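Local coordinates for transcriptional regulator, TetR family (Marinobacter aquaeolei, PDB 3NNR), which probably binds DNA through an N-terminal helix-turn-helix domain and acts as a dimeric transcriptional regulator of the TetR family, at residues 70-81 with 129-139; 184-195 with 207-215. All coordinates share one frame; numbering follows the deposited sequence.

Interaction 1 (70-81 with 129-139)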
loop_
_atom_site.group_PDB
_atom_site.type_symbol
_atom_site.label_atom_id
_atom_site.label_comp_id
_atom_site.label_asym_id
_atom_site.label_seq_id
_atom_site.Cartn_x
_atom_site.Cartn_y
_atom_site.Cartn_z
ATOM N N ILE A 70 -4.933 -22.053 -10.075
ATOM C CA ILE A 70 -3.705 -22.836 -10.041
ATOM C C ILE A 70 -3.975 -24.269 -10.510
ATOM O O ILE A 70 -4.882 -24.929 -9.971
ATOM C CB ILE A 70 -3.059 -22.904 -8.613
ATOM C CG1 ILE A 70 -2.928 -21.522 -7.975
ATOM C CG2 ILE A 70 -1.682 -23.620 -8.652
ATOM C CD1 ILE A 70 -2.232 -20.499 -8.810
ATOM N N PRO A 71 -3.210 -24.744 -11.515
ATOM C CA PRO A 71 -3.360 -26.136 -11.920
ATOM C C PRO A 71 -2.841 -27.066 -10.819
ATOM O O PRO A 71 -1.763 -26.802 -10.251
ATOM C CB PRO A 71 -2.497 -26.254 -13.190
ATOM C CG PRO A 71 -2.122 -24.885 -13.547
ATOM C CD PRO A 71 -2.245 -24.036 -12.366
ATOM N N GLU A 72 -3.634 -28.097 -10.509
ATOM C CA GLU A 72 -3.305 -29.086 -9.474
ATOM C C GLU A 72 -2.742 -30.399 -10.042
ATOM O O GLU A 72 -2.122 -31.152 -9.298
ATOM C CB GLU A 72 -4.533 -29.357 -8.582
ATOM C CG GLU A 72 -5.080 -28.121 -7.819
ATOM C CD GLU A 72 -4.077 -27.483 -6.836
ATOM O OE1 GLU A 72 -3.165 -28.184 -6.339
ATOM O OE2 GLU A 72 -4.207 -26.266 -6.555
ATOM N N ASP A 73 -2.908 -30.644 -11.343
ATOM C CA ASP A 73 -2.420 -31.876 -11.995
ATOM C C ASP A 73 -0.943 -31.877 -12.485
ATOM O O ASP A 73 -0.555 -32.813 -13.189
ATOM C CB ASP A 73 -3.387 -32.299 -13.135
ATOM C CG ASP A 73 -3.474 -31.275 -14.279
ATOM O OD1 ASP A 73 -3.090 -30.091 -14.101
ATOM O OD2 ASP A 73 -3.970 -31.653 -15.356
ATOM N N ARG A 74 -0.143 -30.856 -12.146
ATOM C CA ARG A 74 1.282 -30.776 -12.539
ATOM C C ARG A 74 2.065 -29.935 -11.533
ATOM O O ARG A 74 1.456 -29.199 -10.784
ATOM C CB ARG A 74 1.414 -30.180 -13.950
ATOM C CG ARG A 74 0.714 -28.828 -14.163
ATOM C CD ARG A 74 0.880 -28.313 -15.593
ATOM N NE ARG A 74 0.062 -27.126 -15.845
ATOM C CZ ARG A 74 -1.173 -27.169 -16.333
ATOM N NH1 ARG A 74 -1.723 -28.338 -16.628
ATOM N NH2 ARG A 74 -1.855 -26.052 -16.530
ATOM N N PRO A 75 3.421 -30.038 -11.517
ATOM C CA PRO A 75 4.155 -29.185 -10.558
ATOM C C PRO A 75 4.303 -27.749 -11.075
ATOM O O PRO A 75 4.283 -27.523 -12.281
ATOM C CB PRO A 75 5.515 -29.882 -10.422
ATOM C CG PRO A 75 5.694 -30.592 -11.693
ATOM C CD PRO A 75 4.338 -30.964 -12.216
ATOM N N ILE A 76 4.429 -26.794 -10.160
ATOM C CA ILE A 76 4.596 -25.380 -10.517
ATOM C C ILE A 76 6.007 -25.162 -11.046
ATOM O O ILE A 76 6.960 -25.646 -10.434
ATOM C CB ILE A 76 4.325 -24.427 -9.288
ATOM C CG1 ILE A 76 4.304 -22.965 -9.721
ATOM C CG2 ILE A 76 5.360 -24.608 -8.146
ATOM C CD1 ILE A 76 3.771 -22.050 -8.675
ATOM N N THR A 77 6.138 -24.465 -12.178
ATOM C CA THR A 77 7.457 -24.104 -12.734
ATOM C C THR A 77 7.776 -22.604 -12.479
ATOM O O THR A 77 6.925 -21.838 -12.039
ATOM C CB THR A 77 7.509 -24.311 -14.238
ATOM O OG1 THR A 77 6.653 -23.346 -14.860
ATOM C CG2 THR A 77 7.088 -25.753 -14.654
ATOM N N LEU A 78 9.011 -22.203 -12.778
ATOM C CA LEU A 78 9.432 -20.794 -12.710
ATOM C C LEU A 78 8.705 -19.879 -13.727
ATOM O O LEU A 78 8.498 -18.672 -13.474
ATOM C CB LEU A 78 10.955 -20.686 -12.902
ATOM C CG LEU A 78 11.830 -21.285 -11.792
ATOM C CD1 LEU A 78 13.294 -21.158 -12.161
ATOM C CD2 LEU A 78 11.561 -20.620 -10.434
ATOM N N GLU A 79 8.345 -20.462 -14.872
ATOM C CA GLU A 79 7.634 -19.773 -15.954
ATOM C C GLU A 79 6.206 -19.449 -15.437
ATOM O O GLU A 79 5.691 -18.321 -15.635
ATOM C CB GLU A 79 7.656 -20.601 -17.244
ATOM C CG GLU A 79 9.094 -20.876 -17.921
ATOM C CD GLU A 79 10.043 -21.898 -17.188
ATOM O OE1 GLU A 79 9.664 -22.466 -16.136
ATOM O OE2 GLU A 79 11.190 -22.123 -17.660
ATOM N N ASP A 80 5.594 -20.399 -14.714
ATOM C CA ASP A 80 4.297 -20.154 -14.051
ATOM C C ASP A 80 4.397 -19.031 -13.022
ATOM O O ASP A 80 3.487 -18.204 -12.903
ATOM C CB ASP A 80 3.779 -21.377 -13.281
ATOM C CG ASP A 80 3.417 -22.526 -14.150
ATOM O OD1 ASP A 80 3.118 -22.351 -15.356
ATOM O OD2 ASP A 80 3.382 -23.640 -13.586
HETATM N N MSE A 81 5.485 -19.027 -12.261
HETATM C CA MSE A 81 5.686 -18.002 -11.241
HETATM C C MSE A 81 5.710 -16.600 -11.894
HETATM O O MSE A 81 4.968 -15.712 -11.479
HETATM C CB MSE A 81 6.952 -18.283 -10.429
HETATM C CG MSE A 81 7.113 -17.403 -9.219
HETATM SE SE MSE A 81 8.805 -17.779 -8.392
HETATM C CE MSE A 81 10.021 -17.120 -9.762
ATOM N N ARG A 129 -1.069 -21.184 -1.767
ATOM C CA ARG A 129 -1.025 -22.346 -2.610
ATOM C C ARG A 129 0.185 -22.360 -3.558
ATOM O O ARG A 129 0.788 -23.416 -3.742
ATOM C CB ARG A 129 -2.366 -22.550 -3.343
ATOM C CG ARG A 129 -2.537 -23.909 -4.006
ATOM C CD ARG A 129 -2.240 -25.094 -3.044
ATOM N NE ARG A 129 -2.290 -26.388 -3.724
ATOM C CZ ARG A 129 -1.684 -27.512 -3.316
ATOM N NH1 ARG A 129 -0.912 -27.552 -2.215
ATOM N NH2 ARG A 129 -1.826 -28.618 -4.046
ATOM N N ILE A 130 0.565 -21.193 -4.095
ATOM C CA ILE A 130 1.754 -21.078 -4.964
ATOM C C ILE A 130 3.012 -21.441 -4.176
ATOM O O ILE A 130 3.816 -22.230 -4.639
ATOM C CB ILE A 130 1.892 -19.677 -5.588
ATOM C CG1 ILE A 130 0.830 -19.485 -6.689
ATOM C CG2 ILE A 130 3.262 -19.506 -6.224
ATOM C CD1 ILE A 130 0.467 -18.014 -6.936
ATOM N N PHE A 131 3.168 -20.878 -2.988
ATOM C CA PHE A 131 4.295 -21.229 -2.139
ATOM C C PHE A 131 4.272 -22.714 -1.774
ATOM O O PHE A 131 5.321 -23.355 -1.792
ATOM C CB PHE A 131 4.297 -20.445 -0.836
ATOM C CG PHE A 131 4.590 -18.961 -0.960
ATOM C CD1 PHE A 131 5.468 -18.441 -1.920
ATOM C CD2 PHE A 131 4.100 -18.097 0.031
ATOM C CE1 PHE A 131 5.754 -17.077 -1.954
ATOM C CE2 PHE A 131 4.391 -16.733 0.015
ATOM C CZ PHE A 131 5.219 -16.220 -0.978
ATOM N N ALA A 132 3.089 -23.242 -1.447
ATOM C CA ALA A 132 2.942 -24.658 -1.112
ATOM C C ALA A 132 3.472 -25.507 -2.264
ATOM O O ALA A 132 4.252 -26.449 -2.010
ATOM C CB ALA A 132 1.481 -25.027 -0.757
ATOM N N LYS A 133 3.107 -25.141 -3.509
ATOM C CA LYS A 133 3.595 -25.846 -4.705
ATOM C C LYS A 133 5.086 -25.613 -4.983
ATOM O O LYS A 133 5.763 -26.530 -5.453
ATOM C CB LYS A 133 2.770 -25.547 -5.979
ATOM C CG LYS A 133 1.275 -25.902 -5.890
ATOM C CD LYS A 133 0.676 -26.447 -7.173
ATOM C CE LYS A 133 1.129 -27.894 -7.385
ATOM N NZ LYS A 133 0.316 -28.581 -8.387
ATOM N N LEU A 134 5.594 -24.407 -4.725
ATOM C CA LEU A 134 7.034 -24.103 -4.896
ATOM C C LEU A 134 7.893 -24.970 -3.942
ATOM O O LEU A 134 9.028 -25.364 -4.285
ATOM C CB LEU A 134 7.320 -22.605 -4.691
ATOM C CG LEU A 134 6.726 -21.628 -5.727
ATOM C CD1 LEU A 134 6.688 -20.176 -5.165
ATOM C CD2 LEU A 134 7.454 -21.721 -7.063
ATOM N N ALA A 135 7.339 -25.249 -2.754
ATOM C CA ALA A 135 7.957 -26.125 -1.770
ATOM C C ALA A 135 7.996 -27.544 -2.362
ATOM O O ALA A 135 9.066 -28.139 -2.439
ATOM C CB ALA A 135 7.174 -26.101 -0.439
ATOM N N ASP A 136 6.840 -28.027 -2.836
ATOM C CA ASP A 136 6.696 -29.373 -3.444
ATOM C C ASP A 136 7.610 -29.598 -4.649
ATOM O O ASP A 136 8.132 -30.691 -4.828
ATOM C CB ASP A 136 5.237 -29.656 -3.858
ATOM C CG ASP A 136 4.259 -29.642 -2.674
ATOM O OD1 ASP A 136 4.589 -30.212 -1.611
ATOM O OD2 ASP A 136 3.149 -29.073 -2.817
ATOM N N ALA A 137 7.796 -28.554 -5.458
ATOM C CA ALA A 137 8.698 -28.597 -6.620
ATOM C C ALA A 137 10.198 -28.482 -6.257
ATOM O O ALA A 137 11.041 -28.680 -7.128
ATOM C CB ALA A 137 8.316 -27.507 -7.631
ATOM N N GLY A 138 10.528 -28.159 -5.000
ATOM C CA GLY A 138 11.915 -28.009 -4.545
ATOM C C GLY A 138 12.558 -26.672 -4.866
ATOM O O GLY A 138 13.779 -26.560 -4.857
ATOM N N ILE A 139 11.733 -25.651 -5.116
ATOM C CA ILE A 139 12.200 -24.305 -5.482
ATOM C C ILE A 139 12.498 -23.483 -4.223
ATOM O O ILE A 139 13.542 -22.825 -4.158
ATOM C CB ILE A 139 11.207 -23.591 -6.424
ATOM C CG1 ILE A 139 11.016 -24.430 -7.702
ATOM C CG2 ILE A 139 11.730 -22.205 -6.766
ATOM C CD1 ILE A 139 10.019 -23.888 -8.691
#

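Interaction 2 (184-195 with 207-215)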
loop_
_atom_site.group_PDB
_atom_site.type_symbol
_atom_site.label_atom_id
_atom_site.label_comp_id
_atom_site.label_asym_id
_atom_site.label_seq_id
_atom_site.Cartn_x
_atom_site.Cartn_y
_atom_site.Cartn_z
ATOM N N LYS A 184 6.364 -3.018 -13.894
ATOM C CA LYS A 184 6.624 -4.432 -13.547
ATOM C C LYS A 184 7.891 -4.687 -12.699
ATOM O O LYS A 184 8.079 -5.794 -12.174
ATOM C CB LYS A 184 6.580 -5.343 -14.808
ATOM C CG LYS A 184 5.228 -5.385 -15.588
ATOM C CD LYS A 184 5.145 -6.656 -16.497
ATOM C CE LYS A 184 3.850 -6.797 -17.296
ATOM N NZ LYS A 184 3.934 -6.252 -18.696
ATOM N N GLN A 185 8.733 -3.672 -12.534
ATOM C CA GLN A 185 9.962 -3.768 -11.693
ATOM C C GLN A 185 9.697 -4.033 -10.143
ATOM O O GLN A 185 10.616 -4.204 -9.350
ATOM C CB GLN A 185 10.847 -2.542 -12.011
ATOM C CG GLN A 185 11.455 -2.630 -13.478
ATOM C CD GLN A 185 11.558 -1.296 -14.247
ATOM O OE1 GLN A 185 10.581 -0.572 -14.361
ATOM N NE2 GLN A 185 12.722 -1.030 -14.855
ATOM N N GLY A 186 8.419 -4.057 -9.740
ATOM C CA GLY A 186 7.965 -4.496 -8.417
ATOM C C GLY A 186 8.089 -6.000 -8.186
ATOM O O GLY A 186 7.994 -6.471 -7.036
ATOM N N ILE A 187 8.280 -6.757 -9.269
ATOM C CA ILE A 187 8.563 -8.191 -9.201
ATOM C C ILE A 187 9.890 -8.431 -8.442
ATOM O O ILE A 187 9.980 -9.369 -7.656
ATOM C CB ILE A 187 8.603 -8.812 -10.593
ATOM C CG1 ILE A 187 7.193 -8.830 -11.202
ATOM C CG2 ILE A 187 9.154 -10.239 -10.548
ATOM C CD1 ILE A 187 7.181 -9.344 -12.618
ATOM N N TYR A 188 10.887 -7.567 -8.675
ATOM C CA TYR A 188 12.168 -7.603 -7.975
ATOM C C TYR A 188 11.937 -7.561 -6.456
ATOM O O TYR A 188 12.550 -8.343 -5.706
ATOM C CB TYR A 188 13.038 -6.418 -8.440
ATOM C CG TYR A 188 14.403 -6.235 -7.766
ATOM C CD1 TYR A 188 15.458 -7.138 -7.988
ATOM C CD2 TYR A 188 14.666 -5.107 -6.962
ATOM C CE1 TYR A 188 16.717 -6.946 -7.382
ATOM C CE2 TYR A 188 15.918 -4.910 -6.366
ATOM C CZ TYR A 188 16.939 -5.834 -6.573
ATOM O OH TYR A 188 18.170 -5.626 -5.970
ATOM N N GLN A 189 11.030 -6.679 -6.028
ATOM C CA GLN A 189 10.684 -6.532 -4.604
ATOM C C GLN A 189 9.954 -7.751 -4.028
ATOM O O GLN A 189 10.211 -8.114 -2.875
ATOM C CB GLN A 189 9.878 -5.250 -4.358
ATOM C CG GLN A 189 10.662 -3.958 -4.652
ATOM C CD GLN A 189 11.855 -3.761 -3.764
ATOM O OE1 GLN A 189 11.758 -3.929 -2.564
ATOM N NE2 GLN A 189 12.979 -3.380 -4.341
ATOM N N VAL A 190 9.052 -8.358 -4.804
ATOM C CA VAL A 190 8.349 -9.579 -4.374
ATOM C C VAL A 190 9.327 -10.754 -4.267
ATOM O O VAL A 190 9.300 -11.498 -3.287
ATOM C CB VAL A 190 7.172 -9.966 -5.301
ATOM C CG1 VAL A 190 6.597 -11.287 -4.873
ATOM C CG2 VAL A 190 6.079 -8.877 -5.253
ATOM N N LEU A 191 10.204 -10.898 -5.256
ATOM C CA LEU A 191 11.184 -11.988 -5.247
ATOM C C LEU A 191 12.224 -11.818 -4.129
ATOM O O LEU A 191 12.772 -12.804 -3.640
ATOM C CB LEU A 191 11.803 -12.187 -6.639
ATOM C CG LEU A 191 10.817 -12.646 -7.732
ATOM C CD1 LEU A 191 11.461 -12.618 -9.088
ATOM C CD2 LEU A 191 10.262 -14.045 -7.484
ATOM N N THR A 192 12.458 -10.575 -3.714
ATOM C CA THR A 192 13.325 -10.283 -2.577
ATOM C C THR A 192 12.775 -10.926 -1.300
ATOM O O THR A 192 13.559 -11.309 -0.438
ATOM C CB THR A 192 13.490 -8.769 -2.371
ATOM O OG1 THR A 192 14.064 -8.210 -3.557
ATOM C CG2 THR A 192 14.376 -8.452 -1.186
ATOM N N LEU A 193 11.450 -11.059 -1.190
ATOM C CA LEU A 193 10.838 -11.721 -0.025
ATOM C C LEU A 193 11.261 -13.187 0.094
ATOM O O LEU A 193 11.466 -13.652 1.204
ATOM C CB LEU A 193 9.302 -11.655 -0.043
ATOM C CG LEU A 193 8.663 -10.283 -0.042
ATOM C CD1 LEU A 193 7.155 -10.415 -0.272
ATOM C CD2 LEU A 193 8.988 -9.557 1.266
ATOM N N GLU A 194 11.417 -13.881 -1.029
ATOM C CA GLU A 194 11.778 -15.310 -1.024
ATOM C C GLU A 194 13.254 -15.620 -1.293
ATOM O O GLU A 194 13.588 -16.790 -1.352
ATOM C CB GLU A 194 10.853 -16.102 -1.967
ATOM C CG GLU A 194 9.325 -15.943 -1.660
ATOM C CD GLU A 194 8.870 -16.449 -0.262
ATOM O OE1 GLU A 194 9.262 -17.578 0.151
ATOM O OE2 GLU A 194 8.081 -15.720 0.402
ATOM N N VAL A 195 14.123 -14.601 -1.411
ATOM C CA VAL A 195 15.589 -14.784 -1.576
ATOM C C VAL A 195 16.268 -15.733 -0.555
ATOM O O VAL A 195 16.952 -16.664 -0.980
ATOM C CB VAL A 195 16.377 -13.412 -1.591
ATOM C CG1 VAL A 195 17.913 -13.594 -1.280
ATOM C CG2 VAL A 195 16.169 -12.697 -2.924
ATOM N N LEU A 207 17.573 -16.074 -8.532
ATOM C CA LEU A 207 18.318 -14.792 -8.437
ATOM C C LEU A 207 18.590 -14.193 -9.823
ATOM O O LEU A 207 18.514 -12.972 -9.996
ATOM C CB LEU A 207 19.652 -14.950 -7.713
ATOM C CG LEU A 207 19.723 -14.914 -6.189
ATOM C CD1 LEU A 207 18.544 -15.582 -5.535
ATOM C CD2 LEU A 207 21.059 -15.520 -5.726
ATOM N N ALA A 208 18.932 -15.058 -10.786
ATOM C CA ALA A 208 19.213 -14.660 -12.192
ATOM C C ALA A 208 17.981 -14.039 -12.831
ATOM O O ALA A 208 18.070 -13.021 -13.526
ATOM C CB ALA A 208 19.709 -15.863 -13.021
ATOM N N LEU A 209 16.839 -14.672 -12.566
ATOM C CA LEU A 209 15.527 -14.209 -13.003
ATOM C C LEU A 209 15.158 -12.880 -12.344
ATOM O O LEU A 209 14.667 -11.966 -13.020
ATOM C CB LEU A 209 14.466 -15.262 -12.636
ATOM C CG LEU A 209 12.993 -15.056 -13.030
ATOM C CD1 LEU A 209 12.794 -14.925 -14.562
ATOM C CD2 LEU A 209 12.199 -16.230 -12.479
ATOM N N ARG A 210 15.373 -12.804 -11.020
ATOM C CA ARG A 210 15.115 -11.594 -10.216
ATOM C C ARG A 210 15.850 -10.381 -10.799
ATOM O O ARG A 210 15.231 -9.336 -11.011
ATOM C CB ARG A 210 15.474 -11.841 -8.734
ATOM C CG ARG A 210 15.434 -10.617 -7.814
ATOM C CD ARG A 210 15.491 -11.032 -6.341
ATOM N NE ARG A 210 15.675 -9.877 -5.457
ATOM C CZ ARG A 210 16.851 -9.334 -5.088
ATOM N NH1 ARG A 210 18.018 -9.799 -5.537
ATOM N NH2 ARG A 210 16.865 -8.272 -4.274
ATOM N N GLU A 211 17.139 -10.559 -11.097
ATOM C CA GLU A 211 17.961 -9.512 -11.734
ATOM C C GLU A 211 17.407 -8.936 -13.031
ATOM O O GLU A 211 17.536 -7.724 -13.259
ATOM C CB GLU A 211 19.398 -9.999 -11.977
ATOM C CG GLU A 211 20.216 -10.076 -10.722
ATOM C CD GLU A 211 20.451 -8.708 -10.129
ATOM O OE1 GLU A 211 21.135 -7.886 -10.788
ATOM O OE2 GLU A 211 19.915 -8.453 -9.021
ATOM N N LYS A 212 16.776 -9.778 -13.861
ATOM C CA LYS A 212 16.156 -9.294 -15.111
ATOM C C LYS A 212 15.055 -8.243 -14.854
ATOM O O LYS A 212 14.730 -7.512 -15.766
ATOM C CB LYS A 212 15.660 -10.439 -16.026
ATOM N N TYR A 213 14.520 -8.135 -13.631
ATOM C CA TYR A 213 13.491 -7.114 -13.281
ATOM C C TYR A 213 13.973 -5.868 -12.485
ATOM O O TYR A 213 13.134 -5.133 -11.985
ATOM C CB TYR A 213 12.351 -7.795 -12.501
ATOM C CG TYR A 213 11.566 -8.812 -13.292
ATOM C CD1 TYR A 213 10.561 -8.406 -14.178
ATOM C CD2 TYR A 213 11.783 -10.186 -13.125
ATOM C CE1 TYR A 213 9.803 -9.347 -14.904
ATOM C CE2 TYR A 213 11.034 -11.137 -13.838
ATOM C CZ TYR A 213 10.048 -10.717 -14.733
ATOM O OH TYR A 213 9.313 -11.654 -15.447
ATOM N N ARG A 214 15.282 -5.580 -12.448
ATOM C CA ARG A 214 15.862 -4.491 -11.603
ATOM C C ARG A 214 15.744 -2.985 -12.020
ATOM O O ARG A 214 16.341 -2.600 -13.044
ATOM C CB ARG A 214 17.363 -4.756 -11.450
ATOM C CG ARG A 214 18.121 -3.847 -10.446
ATOM C CD ARG A 214 19.574 -3.667 -10.879
ATOM N NE ARG A 214 20.465 -3.495 -9.744
ATOM C CZ ARG A 214 20.825 -4.478 -8.915
ATOM N NH1 ARG A 214 20.327 -5.718 -9.034
ATOM N NH2 ARG A 214 21.662 -4.219 -7.918
ATOM N N PRO A 215 15.078 -2.121 -11.182
ATOM C CA PRO A 215 15.066 -0.658 -11.424
ATOM C C PRO A 215 16.230 0.009 -10.663
ATOM O O PRO A 215 16.596 1.157 -10.939
ATOM C CB PRO A 215 13.713 -0.218 -10.851
ATOM C CG PRO A 215 13.468 -1.160 -9.695
ATOM C CD PRO A 215 14.239 -2.455 -10.008
#

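Interaction 1 (70-81 with 129-139)
Lys-133 NZ is gripped by the loop that precedes helix 78-94: it donates to Arg-74 O at 2.7 Å and more weakly to Pro-71 O. The lysine chain, kinked twice along its length, reaches these carbonyls by running antiparallel alongside Ile-70, its CD 4.0 Å from Ile-70 CG2. The loop is thereby held against the C-terminal end of helix 110-136, within the all-helical C-terminal domain characteristic of TetR-family regulators. One helical turn earlier, Arg-129 turns its guanidinium edge to the carboxylate of Glu-72. Arg-129 NH2 meets Glu-72 OE1 on the syn side at 2.7 Å and 166°, while the bonds from NE are weak; the two flat groups lie only 17° apart, a nearly coplanar salt bridge.

Ile-76 forms the apolar half. Its CG2, set between backbone N and carbonyl carbon (chi1 -172° for CG1), rests on the helix beside CB of Lys-133 and 3.7 Å from Leu-134 CD2, and Ile-76 CD1 reaches Ile-130 CG2 at 3.6 Å. Beyond it, Leu-78 CD2 packs on Ile-139 CG2 at 4.0 Å. A capping box, Asp-80 N to Thr-77 OG1 and Thr-77 N to Asp-80 OD2, starts one helix; a Schellman motif with Gly-138 at positive phi closes the other. With two backbone carbonyls and the nearby Glu-72 carboxylate around it, the ammonium of Lys-133 is probably stabilised in its charged form.

Interaction 2 (184-195 with 207-215)
Ile-187 lies over one face of the Tyr-213 ring, its CG2 3.9 Å from the ring centroid, a CH-pi contact; CD1 of the same isoleucine comes within 3.5 Å of Tyr-213 CE1. Alongside, Leu-191 CB and Arg-210 CD approach to 3.9 Å as their side chains pass with opposite headings. Toward the last modelled residue, Pro-215 CG packs against Gln-185 CB at 3.8 Å, and Pro-215 CD lies near CD2 of the Tyr-188 ring.

The helical segments 186-194 and 207-211 are nearly antiparallel, at 156° with axes 9.6 Å apart. They belong to the last two helices of the all-helical C-terminal domain, and Arg-210 bridges them. Its chain, stretched out as far as NE with CG anti to the backbone N (chi1 172°), lays the guanidinium between two side chains: Tyr-188 CE1 is 3.3 Å above the centre of one face, and Val-195 CG2 covers the rim of the opposite face. Tyr-188 ring and guanidinium planes are 21° apart.

At the guanidinium edge, NE and NH2 of Arg-210 both donate side-on to Thr-192 OG1, NH2 at 2.9 Å and both close to in plane. That Thr-192 OG1 in turn donates to Tyr-188 O at 2.6 Å, fixing its rotation. Tyr-213 OH bonds Glu-86 of helix 78-94, whereas Arg-214 pairs with Glu-211 and, through NH2, with Asp-146 of the second subunit; Ala-150 of that subunit packs on both Thr-192 and Arg-210.

In the fold
Interaction 1 closes at residue 139 before interaction 2 opens at 184, and their centres are about 18 Å apart, both in the helical C-terminal domain. Helix 78-94 links them: Met-81 at its start touches Leu-209 and Leu-191 of interaction 2, with Met-81 CE 3.6 Å from Leu-209 CD2, and Leu-78 packs on Tyr-202 and Val-206 of helix 200-211. A second junction joins Phe-131 to Glu-194. Thus the start of helix 78-94, the end of helix 110-136 and the two last helices are joined by direct side-chain packing. Only interaction 2 reaches the second subunit, so it belongs to the dimer interface, while interaction 1 packs within its own chain.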